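Local coordinates for protein esterase YbfF (Escherichia coli, PDB 3BF7) that probably hydrolyses ester or thioester substrates, as an alpha/beta hydrolase whose helical cap helps to shape a crevice for the substrate, at residues 109-114 / 198-203. The protein carries 1 engineered substitution. Numbering follows the deposited sequence.
Sequences LVAIDI and ALFIPG
Gly203 N donates to Asp113 OD2 over 2.8 Å in a nearly straight bond (172° at the hydrogen), meeting the carboxylate from above its plane. Along Asp113, CB lies 4.0 Å from Ile201 O; CG turns anti to the backbone N (chi1 -154°), carrying the carboxylate alongside residues 202-203; OD2 reaches Gly203 N and also rests 3.4 Å from Pro202 CA; OD1 is hydrogen-bonded to both Ser206 OG and His234 ND1. The backbone of Asp113 is gripped as well, its N bonding to Ile201 O from above that carbonyl's plane. The bond to His234 ND1, from a residue just past the end of strand 106-112, is consistent with Asp113 being the acid of a Ser89-His234-Asp113 triad. With an alanine in place of Asp113, Gly203 N, Ser206 OG and His234 ND1 would probably all lose their carboxylate partner, and the imidazole would be freer to turn.

Behind this end, strands 109-112 and 198-201 run parallel, their axes 17° apart. Evidence for the pairing is the alternating bonds Leu199 N to Leu109 O, Ala111 N to Leu199 O (2.8 Å) and Ile201 N to Ala111 O, a pattern that Asp113 N to Ile201 O continues. On the face carrying Val110, Leu199 and Ile201, Val110 CG1 touches Ile201 CD1 at 3.7 Å, the two side chains crossing obliquely. On the other face, Ala111 CB lies 3.8 Å from Phe200 CE2, while Ile114 O meets the edge of the Phe200 ring in its plane, 3.6 Å from Phe200 CD2.

Strand 106-112 sits between strands 83-88 and 198-201 in the central sheet of the alpha/beta hydrolase fold, with 224-226 beyond. Helix 90-101 covers Leu109 and Phe200 on one face; on the other, helix 241-253 covers Val110, Leu199 and Ile201.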
# COMPACT_ATOMS: atom_id res chain seq x y z
N LEU A 109 12.11 -1.18 -6.30
CA LEU A 109 10.87 -1.63 -5.69
C LEU A 109 11.00 -1.87 -4.19
O LEU A 109 11.93 -2.52 -3.74
CB LEU A 109 10.41 -2.93 -6.37
CG LEU A 109 9.12 -3.62 -5.93
CD1 LEU A 109 8.66 -4.56 -7.03
CD2 LEU A 109 9.31 -4.38 -4.63
N VAL A 110 10.04 -1.33 -3.44
CA VAL A 110 10.00 -1.50 -1.99
C VAL A 110 8.61 -2.00 -1.61
O VAL A 110 7.60 -1.38 -1.98
CB VAL A 110 10.26 -0.18 -1.25
CG1 VAL A 110 10.23 -0.41 0.26
CG2 VAL A 110 11.60 0.41 -1.67
N ALA A 111 8.55 -3.11 -0.88
CA ALA A 111 7.30 -3.70 -0.44
C ALA A 111 7.31 -3.68 1.09
O ALA A 111 8.14 -4.34 1.71
CB ALA A 111 7.17 -5.12 -0.95
N ILE A 112 6.39 -2.92 1.67
CA ILE A 112 6.32 -2.78 3.12
C ILE A 112 5.32 -3.76 3.75
O ILE A 112 4.14 -3.78 3.38
CB ILE A 112 5.95 -1.32 3.51
CG1 ILE A 112 6.92 -0.35 2.84
CG2 ILE A 112 6.00 -1.15 5.02
CD1 ILE A 112 6.60 1.12 3.07
N ASP A 113 5.84 -4.55 4.68
CA ASP A 113 5.13 -5.59 5.42
C ASP A 113 4.11 -6.37 4.60
O ASP A 113 2.91 -6.38 4.88
CB ASP A 113 4.47 -5.06 6.69
CG ASP A 113 4.29 -6.14 7.73
OD1 ASP A 113 3.17 -6.33 8.24
OD2 ASP A 113 5.30 -6.82 8.04
N ILE A 114 4.64 -7.07 3.60
CA ILE A 114 3.81 -7.86 2.70
C ILE A 114 4.67 -8.88 1.96
O ILE A 114 5.85 -8.64 1.69
CB ILE A 114 3.09 -6.92 1.68
CG1 ILE A 114 2.06 -7.70 0.87
CG2 ILE A 114 4.11 -6.27 0.76
CD1 ILE A 114 0.89 -8.19 1.70
N ALA A 198 15.21 -6.12 -4.81
CA ALA A 198 13.93 -5.63 -4.32
C ALA A 198 14.00 -5.57 -2.80
O ALA A 198 14.51 -6.50 -2.17
CB ALA A 198 12.81 -6.57 -4.75
N LEU A 199 13.50 -4.49 -2.21
CA LEU A 199 13.53 -4.34 -0.76
C LEU A 199 12.20 -4.66 -0.10
O LEU A 199 11.16 -4.14 -0.50
CB LEU A 199 13.94 -2.91 -0.38
CG LEU A 199 13.97 -2.60 1.12
CD1 LEU A 199 15.08 -3.40 1.78
CD2 LEU A 199 14.19 -1.10 1.34
N PHE A 200 12.25 -5.53 0.90
CA PHE A 200 11.08 -5.89 1.68
C PHE A 200 11.34 -5.37 3.09
O PHE A 200 12.42 -5.58 3.64
CB PHE A 200 10.88 -7.41 1.70
CG PHE A 200 10.40 -7.95 0.39
CD1 PHE A 200 11.27 -8.06 -0.69
CD2 PHE A 200 9.06 -8.28 0.21
CE1 PHE A 200 10.81 -8.48 -1.93
CE2 PHE A 200 8.59 -8.69 -1.03
CZ PHE A 200 9.47 -8.79 -2.10
N ILE A 201 10.35 -4.68 3.65
CA ILE A 201 10.48 -4.12 4.99
C ILE A 201 9.37 -4.65 5.89
O ILE A 201 8.28 -4.07 5.98
CB ILE A 201 10.40 -2.57 4.96
CG1 ILE A 201 11.46 -2.01 4.00
CG2 ILE A 201 10.61 -2.01 6.36
CD1 ILE A 201 11.40 -0.50 3.82
N PRO A 202 9.64 -5.78 6.57
CA PRO A 202 8.64 -6.37 7.46
C PRO A 202 8.65 -5.73 8.85
O PRO A 202 9.67 -5.19 9.30
CB PRO A 202 9.08 -7.84 7.56
CG PRO A 202 10.02 -8.03 6.40
CD PRO A 202 10.74 -6.73 6.31
N GLY A 203 7.51 -5.80 9.51
CA GLY A 203 7.43 -5.31 10.87
C GLY A 203 7.80 -6.51 11.74
O GLY A 203 7.30 -7.61 11.51